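Local coordinates for zinc finger (CCCH type) motif-containing protein (Toxoplasma gondii, PDB 7NG2) that probably reads N6-methyladenosine in mRNA through this YTH domain, one piece of a longer zinc-finger protein linked to cleavage and polyadenylation, at residues N26-K40 with I86-V100. Sequence-based numbering, arbitrary orientation. Where two conformers were deposited one is given.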
ATOM      1  N   ASN A  26      -4.806   8.648   9.539  1.00 19.86           N
ATOM      2  CA  ASN A  26      -3.567   8.618   8.766  1.00 18.69           C
ATOM      3  C   ASN A  26      -3.834   8.280   7.300  1.00 16.74           C
ATOM      4  O   ASN A  26      -3.170   8.820   6.404  1.00 16.87           O
ATOM      5  CB  ASN A  26      -2.574   7.637   9.391  1.00 20.12           C
ATOM      6  CG  ASN A  26      -2.025   8.132  10.717  1.00 23.32           C
ATOM      7  OD1 ASN A  26      -2.054   9.328  11.005  1.00 27.60           O
ATOM      8  ND2 ASN A  26      -1.517   7.214  11.523  1.00 28.54           N
ATOM      9  N   ILE A  27      -4.791   7.384   7.042  0.62 16.95           N
ATOM     10  CA  ILE A  27      -5.205   7.095   5.670  0.62 17.93           C
ATOM     11  C   ILE A  27      -5.753   8.351   5.008  0.62 17.23           C
ATOM     12  O   ILE A  27      -5.420   8.665   3.857  0.62 16.66           O
ATOM     13  CB  ILE A  27      -6.237   5.951   5.650  0.62 19.63           C
ATOM     14  CG1 ILE A  27      -5.644   4.679   6.259  0.62 21.84           C
ATOM     15  CG2 ILE A  27      -6.727   5.703   4.222  0.62 19.84           C
ATOM     16  CD1 ILE A  27      -4.508   4.097   5.458  0.62 22.79           C
ATOM     17  N   TYR A  28      -6.598   9.093   5.727  1.00 18.10           N
ATOM     18  CA  TYR A  28      -7.162  10.319   5.171  1.00 19.21           C
ATOM     19  C   TYR A  28      -6.061  11.310   4.820  1.00 19.13           C
ATOM     20  O   TYR A  28      -6.081  11.915   3.742  1.00 18.81           O
ATOM     21  CB  TYR A  28      -8.150  10.946   6.156  1.00 22.04           C
ATOM     22  CG  TYR A  28      -9.313  10.055   6.516  1.00 24.15           C
ATOM     23  CD1 TYR A  28      -9.817   9.127   5.614  1.00 23.77           C
ATOM     24  CD2 TYR A  28      -9.906  10.141   7.771  1.00 27.20           C
ATOM     25  CE1 TYR A  28     -10.887   8.312   5.951  1.00 25.47           C
ATOM     26  CE2 TYR A  28     -10.972   9.331   8.116  1.00 27.21           C
ATOM     27  CZ  TYR A  28     -11.457   8.418   7.204  1.00 26.74           C
ATOM     28  OH  TYR A  28     -12.515   7.610   7.550  1.00 32.33           O
ATOM     29  N   THR A  29      -5.083  11.474   5.710  1.00 17.71           N
ATOM     30  CA  THR A  29      -3.953  12.349   5.424  1.00 18.07           C
ATOM     31  C   THR A  29      -3.182  11.869   4.200  1.00 16.50           C
ATOM     32  O   THR A  29      -2.755  12.676   3.364  1.00 17.05           O
ATOM     33  CB  THR A  29      -3.046  12.417   6.652  1.00 18.68           C
ATOM     34  OG1 THR A  29      -3.770  13.020   7.733  1.00 21.81           O
ATOM     35  CG2 THR A  29      -1.804  13.232   6.365  1.00 19.29           C
ATOM     36  N   SER A  30      -3.001  10.554   4.074  1.00 15.76           N
ATOM     37  CA  SER A  30      -2.286   9.994   2.933  1.00 15.49           C
ATOM     38  C   SER A  30      -3.003  10.304   1.624  1.00 15.06           C
ATOM     39  O   SER A  30      -2.362  10.671   0.630  1.00 16.74           O
ATOM     40  CB  SER A  30      -2.142   8.484   3.124  1.00 15.40           C
ATOM     41  OG  SER A  30      -1.394   7.901   2.069  1.00 15.02           O
ATOM     42  N   ILE A  31      -4.331  10.182   1.612  1.00 16.68           N
ATOM     43  CA  ILE A  31      -5.108  10.494   0.417  1.00 17.02           C
ATOM     44  C   ILE A  31      -5.052  11.990   0.127  1.00 18.09           C
ATOM     45  O   ILE A  31      -4.916  12.412  -1.029  1.00 22.11           O
ATOM     46  CB  ILE A  31      -6.557   9.993   0.586  1.00 17.15           C
ATOM     47  CG1 ILE A  31      -6.589   8.464   0.634  1.00 17.93           C
ATOM     48  CG2 ILE A  31      -7.445  10.503  -0.535  1.00 19.36           C
ATOM     49  CD1 ILE A  31      -7.888   7.916   1.185  1.00 18.63           C
ATOM     50  N   GLN A  32      -5.126  12.813   1.177  1.00 19.03           N
ATOM     51  CA  GLN A  32      -5.181  14.260   1.000  1.00 21.02           C
ATOM     52  C   GLN A  32      -3.878  14.805   0.429  1.00 19.41           C
ATOM     53  O   GLN A  32      -3.896  15.715  -0.410  1.00 22.90           O
ATOM     54  CB  GLN A  32      -5.496  14.907   2.347  1.00 24.50           C
ATOM     55  CG  GLN A  32      -5.735  16.397   2.311  1.00 30.31           C
ATOM     56  CD  GLN A  32      -6.035  16.948   3.690  1.00 35.73           C
ATOM     57  OE1 GLN A  32      -5.813  16.275   4.697  1.00 45.54           O
ATOM     58  NE2 GLN A  32      -6.553  18.170   3.744  1.00 44.94           N
ATOM     59  N   HIS A  33      -2.740  14.263   0.866  1.00 17.40           N
ATOM     60  CA  HIS A  33      -1.438  14.825   0.534  1.00 17.78           C
ATOM     61  C   HIS A  33      -0.524  13.897  -0.255  1.00 17.13           C
ATOM     62  O   HIS A  33       0.583  14.307  -0.617  1.00 20.34           O
ATOM     63  CB  HIS A  33      -0.740  15.319   1.804  1.00 19.72           C
ATOM     64  CG  HIS A  33      -1.506  16.387   2.518  1.00 20.31           C
ATOM     65  ND1 HIS A  33      -1.709  17.638   1.977  1.00 23.13           N
ATOM     66  CD2 HIS A  33      -2.133  16.391   3.718  1.00 22.29           C
ATOM     67  CE1 HIS A  33      -2.414  18.373   2.819  1.00 23.64           C
ATOM     68  NE2 HIS A  33      -2.684  17.639   3.884  1.00 25.96           N
ATOM     69  N   GLY A  34      -0.952  12.677  -0.553  1.00 16.03           N
ATOM     70  CA  GLY A  34      -0.154  11.789  -1.378  1.00 15.33           C
ATOM     71  C   GLY A  34       1.143  11.374  -0.716  1.00 15.05           C
ATOM     72  O   GLY A  34       2.211  11.462  -1.326  1.00 15.63           O
ATOM     73  N   VAL A  35       1.063  10.894   0.524  1.00 15.27           N
ATOM     74  CA  VAL A  35       2.257  10.699   1.337  1.00 15.14           C
ATOM     75  C   VAL A  35       2.046   9.506   2.259  1.00 13.84           C
ATOM     76  O   VAL A  35       0.928   9.223   2.698  1.00 14.78           O
ATOM     77  CB  VAL A  35       2.591  11.994   2.122  1.00 16.45           C
ATOM     78  CG1 VAL A  35       1.450  12.365   3.076  1.00 17.85           C
ATOM     79  CG2 VAL A  35       3.921  11.874   2.863  1.00 17.73           C
ATOM     80  N   TRP A  36       3.139   8.813   2.567  1.00 13.79           N
ATOM     81  CA  TRP A  36       3.125   7.746   3.560  1.00 13.63           C
ATOM     82  C   TRP A  36       4.492   7.688   4.230  1.00 14.62           C
ATOM     83  O   TRP A  36       5.469   8.246   3.730  1.00 15.51           O
ATOM     84  CB  TRP A  36       2.772   6.384   2.929  1.00 14.42           C
ATOM     85  CG  TRP A  36       2.372   5.370   3.950  1.00 14.54           C
ATOM     86  CD1 TRP A  36       3.028   4.221   4.264  1.00 14.57           C
ATOM     87  CD2 TRP A  36       1.218   5.424   4.797  1.00 14.43           C
ATOM     88  NE1 TRP A  36       2.355   3.550   5.260  1.00 15.11           N
ATOM     89  CE2 TRP A  36       1.244   4.274   5.609  1.00 15.08           C
ATOM     90  CE3 TRP A  36       0.176   6.345   4.960  1.00 14.36           C
ATOM     91  CZ2 TRP A  36       0.255   4.006   6.563  1.00 16.07           C
ATOM     92  CZ3 TRP A  36      -0.803   6.082   5.910  1.00 16.34           C
ATOM     93  CH2 TRP A  36      -0.755   4.920   6.698  1.00 16.61           C
ATOM     94  N   ALA A  37       4.551   6.991   5.364  1.00 15.65           N
ATOM     95  CA  ALA A  37       5.817   6.637   5.988  1.00 15.37           C
ATOM     96  C   ALA A  37       5.623   5.303   6.685  1.00 15.05           C
ATOM     97  O   ALA A  37       4.514   4.965   7.107  1.00 16.56           O
ATOM     98  CB  ALA A  37       6.310   7.704   6.981  1.00 16.45           C
ATOM     99  N   THR A  38       6.708   4.551   6.824  1.00 14.87           N
ATOM    100  CA  THR A  38       6.631   3.235   7.440  1.00 14.31           C
ATOM    101  C   THR A  38       7.851   3.030   8.334  1.00 16.02           C
ATOM    102  O   THR A  38       8.712   3.905   8.459  1.00 16.90           O
ATOM    103  CB  THR A  38       6.426   2.151   6.367  1.00 15.55           C
ATOM    104  OG1 THR A  38       6.145   0.891   6.985  1.00 16.65           O
ATOM    105  CG2 THR A  38       7.656   2.017   5.500  1.00 15.53           C
ATOM    106  N   SER A  39       7.907   1.870   8.982  1.00 15.37           N
ATOM    107  CA  SER A  39       9.023   1.540   9.855  1.00 16.63           C
ATOM    108  C   SER A  39      10.338   1.604   9.078  1.00 16.84           C
ATOM    109  O   SER A  39      10.370   1.525   7.849  1.00 17.53           O
ATOM    110  CB  SER A  39       8.829   0.139  10.426  1.00 18.20           C
ATOM    111  OG  SER A  39       9.064  -0.825   9.407  1.00 20.65           O
ATOM    112  N   LYS A  40      11.444   1.753   9.810  1.00 18.85           N
ATOM    113  CA  LYS A  40      12.737   1.849   9.141  1.00 20.79           C
ATOM    114  C   LYS A  40      13.047   0.583   8.345  1.00 19.65           C
ATOM    115  O   LYS A  40      13.553   0.660   7.218  1.00 19.39           O
ATOM    116  CB  LYS A  40      13.832   2.198  10.147  1.00 24.78           C
ATOM    117  CG  LYS A  40      13.632   3.587  10.752  1.00 28.86           C
ATOM    118  CD  LYS A  40      14.846   4.082  11.521  1.00 33.93           C
ATOM    119  CE  LYS A  40      14.925   5.603  11.483  1.00 41.41           C
ATOM    120  NZ  LYS A  40      15.434   6.103  10.170  1.00 48.08           N
ATOM    121  N   ILE A  86       4.526  15.655   9.369  1.00 17.64           N
ATOM    122  CA  ILE A  86       3.084  15.611   9.143  1.00 18.40           C
ATOM    123  C   ILE A  86       2.385  14.609  10.056  1.00 18.70           C
ATOM    124  O   ILE A  86       1.211  14.793  10.401  1.00 20.91           O
ATOM    125  CB  ILE A  86       2.781  15.360   7.651  1.00 17.99           C
ATOM    126  CG1 ILE A  86       1.306  15.647   7.354  1.00 20.24           C
ATOM    127  CG2 ILE A  86       3.185  13.933   7.238  1.00 18.20           C
ATOM    128  CD1 ILE A  86       0.943  15.583   5.878  1.00 22.73           C
ATOM    129  N   TRP A  87       3.077  13.548  10.469  1.00 18.43           N
ATOM    130  CA  TRP A  87       2.438  12.491  11.248  1.00 18.99           C
ATOM    131  C   TRP A  87       2.461  12.760  12.740  1.00 19.75           C
ATOM    132  O   TRP A  87       1.897  11.980  13.509  1.00 22.26           O
ATOM    133  CB  TRP A  87       3.093  11.133  10.975  1.00 18.26           C
ATOM    134  CG  TRP A  87       3.118  10.791   9.532  1.00 16.40           C
ATOM    135  CD1 TRP A  87       4.225  10.660   8.744  1.00 17.17           C
ATOM    136  CD2 TRP A  87       1.987  10.575   8.679  1.00 15.79           C
ATOM    137  NE1 TRP A  87       3.849  10.354   7.461  1.00 17.23           N
ATOM    138  CE2 TRP A  87       2.482  10.304   7.393  1.00 16.17           C
ATOM    139  CE3 TRP A  87       0.603  10.580   8.883  1.00 18.01           C
ATOM    140  CZ2 TRP A  87       1.641  10.034   6.312  1.00 17.67           C
ATOM    141  CZ3 TRP A  87      -0.228  10.313   7.814  1.00 19.49           C
ATOM    142  CH2 TRP A  87       0.292  10.047   6.543  1.00 19.39           C
ATOM    143  N   GLY A  88       3.091  13.841  13.174  1.00 20.83           N
ATOM    144  CA  GLY A  88       3.238  14.088  14.587  1.00 21.40           C
ATOM    145  C   GLY A  88       4.376  13.273  15.165  1.00 22.52           C
ATOM    146  O   GLY A  88       5.253  12.793  14.444  1.00 21.32           O
ATOM    147  N   PRO A  89       4.373  13.098  16.489  1.00 23.81           N
ATOM    148  CA  PRO A  89       5.536  12.488  17.160  1.00 25.06           C
ATOM    149  C   PRO A  89       5.915  11.097  16.669  1.00 22.85           C
ATOM    150  O   PRO A  89       7.083  10.707  16.805  1.00 25.14           O
ATOM    151  CB  PRO A  89       5.118  12.484  18.635  1.00 28.03           C
ATOM    152  CG  PRO A  89       4.165  13.634  18.748  1.00 30.38           C
ATOM    153  CD  PRO A  89       3.397  13.637  17.450  1.00 28.49           C
ATOM    154  N   VAL A  90       4.972  10.327  16.120  1.00 22.13           N
ATOM    155  CA  VAL A  90       5.321   9.027  15.548  1.00 22.68           C
ATOM    156  C   VAL A  90       6.349   9.158  14.429  1.00 22.23           C
ATOM    157  O   VAL A  90       7.065   8.196  14.130  1.00 23.31           O
ATOM    158  CB  VAL A  90       4.054   8.259  15.109  1.00 24.92           C
ATOM    159  CG1 VAL A  90       3.498   8.850  13.832  1.00 24.30           C
ATOM    160  CG2 VAL A  90       4.362   6.774  14.923  1.00 27.38           C
ATOM    161  N   GLN A  91       6.453  10.343  13.815  1.00 22.00           N
ATOM    162  CA  GLN A  91       7.475  10.590  12.799  1.00 22.28           C
ATOM    163  C   GLN A  91       8.854  10.151  13.282  1.00 23.98           C
ATOM    164  O   GLN A  91       9.658   9.626  12.503  1.00 25.50           O
ATOM    165  CB  GLN A  91       7.470  12.080  12.454  1.00 23.56           C
ATOM    166  CG  GLN A  91       8.164  12.465  11.171  1.00 23.85           C
ATOM    167  CD  GLN A  91       7.289  12.254   9.955  1.00 21.65           C
ATOM    168  OE1 GLN A  91       6.288  12.958   9.749  1.00 21.53           O
ATOM    169  NE2 GLN A  91       7.658  11.284   9.139  1.00 22.59           N
ATOM    170  N   LEU A  92       9.130  10.328  14.578  1.00 25.43           N
ATOM    171  CA  LEU A  92      10.438  10.006  15.139  1.00 27.66           C
ATOM    172  C   LEU A  92      10.754   8.515  15.123  1.00 28.38           C
ATOM    173  O   LEU A  92      11.929   8.147  15.232  1.00 33.72           O
ATOM    174  CB  LEU A  92      10.530  10.544  16.568  1.00 30.60           C
ATOM    175  CG  LEU A  92      10.365  12.057  16.740  1.00 34.82           C
ATOM    176  CD1 LEU A  92      10.017  12.412  18.180  1.00 35.80           C
ATOM    177  CD2 LEU A  92      11.642  12.757  16.321  1.00 40.08           C
ATOM    178  N   ARG A  93       9.748   7.648  15.002  1.00 26.95           N
ATOM    179  CA  ARG A  93       9.964   6.205  14.977  1.00 29.73           C
ATOM    180  C   ARG A  93       9.750   5.603  13.596  1.00 28.05           C
ATOM    181  O   ARG A  93       9.617   4.380  13.474  1.00 34.20           O
ATOM    182  CB  ARG A  93       9.080   5.499  16.005  1.00 32.99           C
ATOM    183  CG  ARG A  93       9.442   5.819  17.442  1.00 38.49           C
ATOM    184  CD  ARG A  93       8.312   5.460  18.393  1.00 44.73           C
ATOM    185  NE  ARG A  93       7.515   6.629  18.754  1.00 54.40           N
ATOM    186  CZ  ARG A  93       6.188   6.670  18.701  1.00 60.75           C
ATOM    187  NH1 ARG A  93       5.505   5.605  18.306  1.00 64.45           N
ATOM    188  NH2 ARG A  93       5.543   7.777  19.045  1.00 59.72           N
ATOM    189  N   LEU A  94       9.706   6.428  12.559  1.00 23.09           N
ATOM    190  CA  LEU A  94       9.471   5.967  11.203  1.00 22.00           C
ATOM    191  C   LEU A  94      10.636   6.383  10.318  1.00 20.07           C
ATOM    192  O   LEU A  94      11.432   7.250  10.676  1.00 22.71           O
ATOM    193  CB  LEU A  94       8.182   6.582  10.644  1.00 21.16           C
ATOM    194  CG  LEU A  94       6.898   6.223  11.393  1.00 22.17           C
ATOM    195  CD1 LEU A  94       5.738   7.101  10.933  1.00 23.94           C
ATOM    196  CD2 LEU A  94       6.573   4.757  11.180  1.00 24.65           C
ATOM    197  N   GLY A  95      10.733   5.751   9.156  1.00 19.83           N
ATOM    198  CA  GLY A  95      11.565   6.275   8.094  1.00 19.00           C
ATOM    199  C   GLY A  95      10.989   7.582   7.565  1.00 18.97           C
ATOM    200  O   GLY A  95       9.945   8.066   7.999  1.00 19.49           O
ATOM    201  N   SER A  96      11.695   8.164   6.597  1.00 19.35           N
ATOM    202  CA  SER A  96      11.254   9.435   6.040  1.00 19.10           C
ATOM    203  C   SER A  96      10.008   9.234   5.177  1.00 16.25           C
ATOM    204  O   SER A  96       9.747   8.145   4.649  1.00 16.63           O
ATOM    205  CB  SER A  96      12.358  10.069   5.192  1.00 21.24           C
ATOM    206  OG  SER A  96      13.468  10.463   5.982  1.00 26.39           O
ATOM    207  N   ASN A  97       9.230  10.306   5.036  1.00 16.20           N
ATOM    208  CA  ASN A  97       8.028  10.270   4.217  1.00 15.51           C
ATOM    209  C   ASN A  97       8.373  10.047   2.752  1.00 15.39           C
ATOM    210  O   ASN A  97       9.388  10.528   2.245  1.00 16.73           O
ATOM    211  CB  ASN A  97       7.276  11.595   4.334  1.00 15.38           C
ATOM    212  CG  ASN A  97       6.760  11.845   5.731  1.00 15.94           C
ATOM    213  OD1 ASN A  97       6.474  10.918   6.473  1.00 17.59           O
ATOM    214  ND2 ASN A  97       6.632  13.114   6.097  1.00 17.63           N
ATOM    215  N   PHE A  98       7.507   9.319   2.058  1.00 14.80           N
ATOM    216  CA  PHE A  98       7.644   9.146   0.623  1.00 14.52           C
ATOM    217  C   PHE A  98       6.307   9.414  -0.054  1.00 14.56           C
ATOM    218  O   PHE A  98       5.243   9.345   0.569  1.00 14.88           O
ATOM    219  CB  PHE A  98       8.193   7.758   0.237  1.00 15.55           C
ATOM    220  CG  PHE A  98       7.403   6.595   0.787  1.00 15.25           C
ATOM    221  CD1 PHE A  98       6.365   6.043   0.061  1.00 15.07           C
ATOM    222  CD2 PHE A  98       7.729   6.033   2.014  1.00 17.10           C
ATOM    223  CE1 PHE A  98       5.660   4.955   0.544  1.00 16.73           C
ATOM    224  CE2 PHE A  98       7.025   4.948   2.508  1.00 16.54           C
ATOM    225  CZ  PHE A  98       5.985   4.409   1.767  1.00 17.36           C
ATOM    226  N   ARG A  99       6.377   9.756  -1.337  1.00 14.73           N
ATOM    227  CA  ARG A  99       5.177  10.085  -2.090  1.00 14.78           C
ATOM    228  C   ARG A  99       4.435   8.819  -2.500  1.00 14.18           C
ATOM    229  O   ARG A  99       5.043   7.809  -2.879  1.00 14.88           O
ATOM    230  CB  ARG A  99       5.536  10.904  -3.330  1.00 17.30           C
ATOM    231  CG  ARG A  99       5.777  12.377  -3.033  1.00 23.38           C
ATOM    232  CD  ARG A  99       5.869  13.211  -4.302  1.00 29.74           C
ATOM    233  NE  ARG A  99       7.053  12.886  -5.090  1.00 36.59           N
ATOM    234  CZ  ARG A  99       7.018  12.423  -6.337  1.00 39.89           C
ATOM    235  NH1 ARG A  99       5.854  12.226  -6.944  1.00 39.99           N
ATOM    236  NH2 ARG A  99       8.149  12.156  -6.975  1.00 43.72           N
ATOM    237  N   VAL A 100       3.109   8.895  -2.432  0.62 14.17           N
ATOM    238  CA  VAL A 100       2.210   7.834  -2.870  0.62 13.44           C
ATOM    239  C   VAL A 100       1.144   8.462  -3.754  0.62 13.56           C
ATOM    240  O   VAL A 100       0.654   9.560  -3.469  0.62 15.37           O
ATOM    241  CB  VAL A 100       1.542   7.134  -1.666  0.62 13.92           C
ATOM    242  CG1 VAL A 100       0.528   6.085  -2.131  0.62 14.28           C
ATOM    243  CG2 VAL A 100       2.587   6.502  -0.782  0.62 14.40           C
TER
HETATM  244  O   HOH W   1      -0.369  10.449  13.289  1.00 33.96           O
HETATM  245  O   HOH W   2       9.044   5.553   5.375  1.00 16.91           O
HETATM  246  O   HOH W   3      11.058   2.093  12.644  1.00 27.15           O
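Asn97 OD1 touches the methyl of Ala37, at 3.3 Å from CB, and is gripped by two donors of its own segment. Gln91 NE2 gives a straight bond of 2.9 Å to Asn97 OD1 from above the carbonyl plane. Trp87 NE1 adds a weak, bent one. Asn97 ND2 binds Leu82 O, which together with these bonds fixes the amide's rotation.

The Trp87 indole packs against both helix 24-33 and strand 35-36. Asn26 O lies at the edge of the indole, near its plane, and Thr29 CG2 is 3.6 Å from Trp87 CZ3. Thr29 has chi1 -64°, which sets CG2 anti to the backbone N, and from there it also meets Ile86 CD1 tip to tip. Trp36 and Trp87 cross at about a right angle, with the planes of their six-membered rings at 72°. Trp36 also lies side by side with Phe98, whose CZ is at the indole edge, 3.9 Å from Trp36 CD1. Trp36 O lies over one face of the Phe98 ring.

The backbones pair antiparallel. Trp36 N bonds Phe98 O at 2.9 Å, and Phe98 N bonds Trp36 O at 2.8 Å. Farther on, Gly95 N reaches Thr38 O at 2.8 Å. Water 2 links Thr38 N to Ser96 O.

The short strand 35-36 thus edges the mixed sheet of the YTH domain, with an aromatic cluster of Trp36, Trp87 and Phe98 joining helix, sheet and the loop before strand 98-109.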